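Non-structural protein 5 (Modoc virus, PDB 2WA2) binds S-adenosylmethionine and probably methylates the cap of the viral RNA at guanine N7 and ribose 2'-O, as in other flaviviruses. Local coordinates at residues V165-T170 / V193-S198. The protein carries 4 engineered substitutions. Residues are numbered along the deposited sequence; the frame is centred on the assembly and turned at random.
Sequences VEASRT and VLNPYS
Thr-170 meets the backbone just past a strand end through its hydroxyl: Asn-195 N donates to Thr-170 OG1 over 3.2 Å, with an N-H...O angle of 156°. The same hydroxyl donates a hydrogen bond to Glu-166 O, with Thr-170 OG1 at 2.7 Å, 38° out of the carbonyl plane and on the face opposite the helical donor Thr-170 N, so OG1 both accepts and donates. The two bonds together are consistent with the observed rotamer, OG1 anti to the carbonyl carbon (chi1 -62°), which leaves the methyl Thr-170 CG2 to pack 3.5 Å from Val-193 CG1.

One turn earlier, the extended chain of Glu-166 crosses Leu-194 at about a right angle, its CG lying 3.6 Å from Leu-194 CD2. Beyond this apolar stem the carboxylate divides its partners: OE1 forms a salt bridge with Lys-22, and OE2 accepts a hydrogen bond from Asn-160 N.

Asn-195, with CG anti to its backbone N, puts ND2 against Ala-167 N, 3.6 Å away, and hydrogen-bonds it to Ala-163 O. Asn-195 OD1 instead accepts from Ser-198 N at 3.1 Å, forming an Asx motif, and sits 3.2 Å above the centre of the Tyr-197 ring. The buried Asn-195 O has no modelled polar partner. Ser-198, the N-cap of the next helix, places OG 3.5 Å from Ala-167 CB.

Parallel neighbours 151-154 and 188-193 of the Rossmann-like methyltransferase sheet are joined through helix 163-183, and the contact lies at the end of this beta-alpha-beta crossover, where the chain leaves the second strand; Val-201 of helix 199-212 touches both Thr-170 and Val-193, and strand 229-232 pairs with Val-193 through Met-229.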
ATOM      1  N   VAL A 165      -8.865  -5.400  13.570  1.00 12.89           N
ATOM      2  CA  VAL A 165      -9.496  -4.386  12.719  1.00 13.31           C
ATOM      3  C   VAL A 165      -8.664  -4.153  11.447  1.00 12.30           C
ATOM      4  O   VAL A 165      -9.204  -4.067  10.342  1.00 12.89           O
ATOM      5  CB  VAL A 165      -9.707  -3.024  13.467  1.00 13.19           C
ATOM      6  CG1 VAL A 165     -10.183  -1.932  12.519  1.00 13.91           C
ATOM      7  CG2 VAL A 165     -10.678  -3.186  14.633  1.00 15.00           C
ATOM      8  N   GLU A 166      -7.353  -4.007  11.618  1.00 11.71           N
ATOM      9  CA  GLU A 166      -6.450  -3.840  10.477  1.00 11.49           C
ATOM     10  C   GLU A 166      -6.473  -5.060   9.537  1.00 11.05           C
ATOM     11  O   GLU A 166      -6.467  -4.875   8.307  1.00 11.60           O
ATOM     12  CB  GLU A 166      -5.025  -3.557  10.947  1.00 10.75           C
ATOM     13  CG  GLU A 166      -4.869  -2.232  11.681  1.00 11.53           C
ATOM     14  CD  GLU A 166      -3.427  -1.941  12.084  1.00 13.50           C
ATOM     15  OE1 GLU A 166      -2.716  -2.896  12.467  1.00 20.64           O
ATOM     16  OE2 GLU A 166      -3.013  -0.780  12.022  1.00 12.38           O
ATOM     17  N   ALA A 167      -6.434  -6.270  10.109  1.00 11.18           N
ATOM     18  CA  ALA A 167      -6.603  -7.526   9.290  1.00 12.75           C
ATOM     19  C   ALA A 167      -7.881  -7.501   8.452  1.00 13.97           C
ATOM     20  O   ALA A 167      -7.854  -7.799   7.264  1.00 13.25           O
ATOM     21  CB  ALA A 167      -6.576  -8.765  10.181  1.00 12.95           C
ATOM     22  N   SER A 168      -9.002  -7.118   9.063  1.00 14.03           N
ATOM     23  CA  SER A 168     -10.283  -7.116   8.336  1.00 14.51           C
ATOM     24  C   SER A 168     -10.268  -6.130   7.181  1.00 13.10           C
ATOM     25  O   SER A 168     -10.713  -6.451   6.072  1.00 13.33           O
ATOM     26  CB  SER A 168     -11.438  -6.759   9.303  1.00 15.30           C
ATOM     27  OG  SER A 168     -11.698  -7.901  10.086  1.00 22.67           O
ATOM     28  N   ARG A 169      -9.752  -4.923   7.427  1.00 12.59           N
ATOM     29  CA  ARG A 169      -9.667  -3.934   6.356  1.00 12.79           C
ATOM     30  C   ARG A 169      -8.705  -4.360   5.262  1.00 12.50           C
ATOM     31  O   ARG A 169      -8.952  -4.115   4.079  1.00 13.10           O
ATOM     32  CB  ARG A 169      -9.201  -2.582   6.896  1.00 13.36           C
ATOM     33  CG  ARG A 169     -10.109  -2.025   7.956  1.00 11.85           C
ATOM     34  CD  ARG A 169      -9.473  -0.822   8.546  1.00 16.38           C
ATOM     35  NE  ARG A 169     -10.375  -0.220   9.517  1.00 19.64           N
ATOM     36  CZ  ARG A 169     -10.090   0.847  10.257  1.00 21.06           C
ATOM     37  NH1 ARG A 169      -8.922   1.484  10.140  1.00 20.04           N
ATOM     38  NH2 ARG A 169     -11.001   1.283  11.118  1.00 19.40           N
ATOM     39  N   THR A 170      -7.601  -4.997   5.663  1.00 12.18           N
ATOM     40  CA  THR A 170      -6.618  -5.498   4.704  1.00 11.96           C
ATOM     41  C   THR A 170      -7.243  -6.550   3.796  1.00 12.44           C
ATOM     42  O   THR A 170      -7.074  -6.498   2.586  1.00 11.86           O
ATOM     43  CB  THR A 170      -5.387  -6.057   5.426  1.00 12.37           C
ATOM     44  OG1 THR A 170      -4.775  -4.987   6.166  1.00 11.31           O
ATOM     45  CG2 THR A 170      -4.331  -6.584   4.397  1.00 11.30           C
ATOM     46  N   VAL A 193      -0.577  -3.295   1.979  1.00  9.59           N
ATOM     47  CA  VAL A 193      -1.046  -4.362   2.858  1.00  8.74           C
ATOM     48  C   VAL A 193      -0.791  -3.871   4.280  1.00  9.36           C
ATOM     49  O   VAL A 193       0.317  -3.956   4.790  1.00  9.27           O
ATOM     50  CB  VAL A 193      -0.334  -5.721   2.585  1.00  9.29           C
ATOM     51  CG1 VAL A 193      -0.941  -6.845   3.438  1.00  8.40           C
ATOM     52  CG2 VAL A 193      -0.426  -6.098   1.081  1.00  9.38           C
ATOM     53  N   LEU A 194      -1.826  -3.311   4.903  1.00  9.78           N
ATOM     54  CA  LEU A 194      -1.650  -2.619   6.189  1.00 10.12           C
ATOM     55  C   LEU A 194      -1.166  -3.567   7.275  1.00  9.69           C
ATOM     56  O   LEU A 194      -0.265  -3.237   8.028  1.00 10.66           O
ATOM     57  CB  LEU A 194      -3.003  -2.035   6.628  1.00 11.13           C
ATOM     58  CG  LEU A 194      -3.014  -1.407   8.028  1.00 11.19           C
ATOM     59  CD1 LEU A 194      -2.071  -0.213   8.054  1.00 14.14           C
ATOM     60  CD2 LEU A 194      -4.482  -1.031   8.357  1.00 11.54           C
ATOM     61  N   ASN A 195      -1.820  -4.729   7.373  1.00  9.52           N
ATOM     62  CA  ASN A 195      -1.434  -5.748   8.345  1.00 10.14           C
ATOM     63  C   ASN A 195      -1.129  -7.015   7.572  1.00 10.55           C
ATOM     64  O   ASN A 195      -2.068  -7.773   7.254  1.00 11.42           O
ATOM     65  CB  ASN A 195      -2.590  -6.015   9.328  1.00  9.28           C
ATOM     66  CG  ASN A 195      -2.335  -7.197  10.272  1.00 11.62           C
ATOM     67  OD1 ASN A 195      -1.413  -7.998  10.072  1.00 14.06           O
ATOM     68  ND2 ASN A 195      -3.158  -7.308  11.317  1.00 12.57           N
ATOM     69  N   PRO A 196       0.159  -7.242   7.250  1.00 10.07           N
ATOM     70  CA  PRO A 196       0.556  -8.409   6.475  1.00 10.48           C
ATOM     71  C   PRO A 196       0.890  -9.646   7.313  1.00 11.55           C
ATOM     72  O   PRO A 196       1.151 -10.681   6.722  1.00 11.00           O
ATOM     73  CB  PRO A 196       1.834  -7.922   5.781  1.00 10.00           C
ATOM     74  CG  PRO A 196       2.470  -7.045   6.802  1.00 10.24           C
ATOM     75  CD  PRO A 196       1.312  -6.351   7.517  1.00  9.80           C
ATOM     76  N   TYR A 197       0.889  -9.539   8.648  1.00 11.44           N
ATOM     77  CA  TYR A 197       1.280 -10.691   9.497  1.00 13.46           C
ATOM     78  C   TYR A 197       0.122 -11.547   9.993  1.00 14.43           C
ATOM     79  O   TYR A 197       0.328 -12.648  10.489  1.00 16.02           O
ATOM     80  CB  TYR A 197       2.138 -10.248  10.683  1.00 13.33           C
ATOM     81  CG  TYR A 197       1.500  -9.155  11.494  1.00 12.12           C
ATOM     82  CD1 TYR A 197       0.595  -9.446  12.513  1.00 14.93           C
ATOM     83  CD2 TYR A 197       1.823  -7.834  11.254  1.00 13.40           C
ATOM     84  CE1 TYR A 197       0.013  -8.439  13.254  1.00 14.34           C
ATOM     85  CE2 TYR A 197       1.265  -6.820  11.987  1.00 10.66           C
ATOM     86  CZ  TYR A 197       0.356  -7.124  12.966  1.00 13.30           C
ATOM     87  OH  TYR A 197      -0.213  -6.096  13.666  1.00 11.56           O
ATOM     88  N   SER A 198      -1.091 -11.053   9.844  1.00 15.25           N
ATOM     89  CA  SER A 198      -2.269 -11.803  10.223  1.00 16.95           C
ATOM     90  C   SER A 198      -2.345 -13.087   9.369  1.00 16.96           C
ATOM     91  O   SER A 198      -2.082 -13.053   8.154  1.00 15.51           O
ATOM     92  CB  SER A 198      -3.494 -10.908  10.026  1.00 17.62           C
ATOM     93  OG  SER A 198      -4.659 -11.658   9.781  1.00 23.11           O
TER
HETATM   94  O   HOH W   1      -0.558  -3.932  12.275  1.00 25.27           O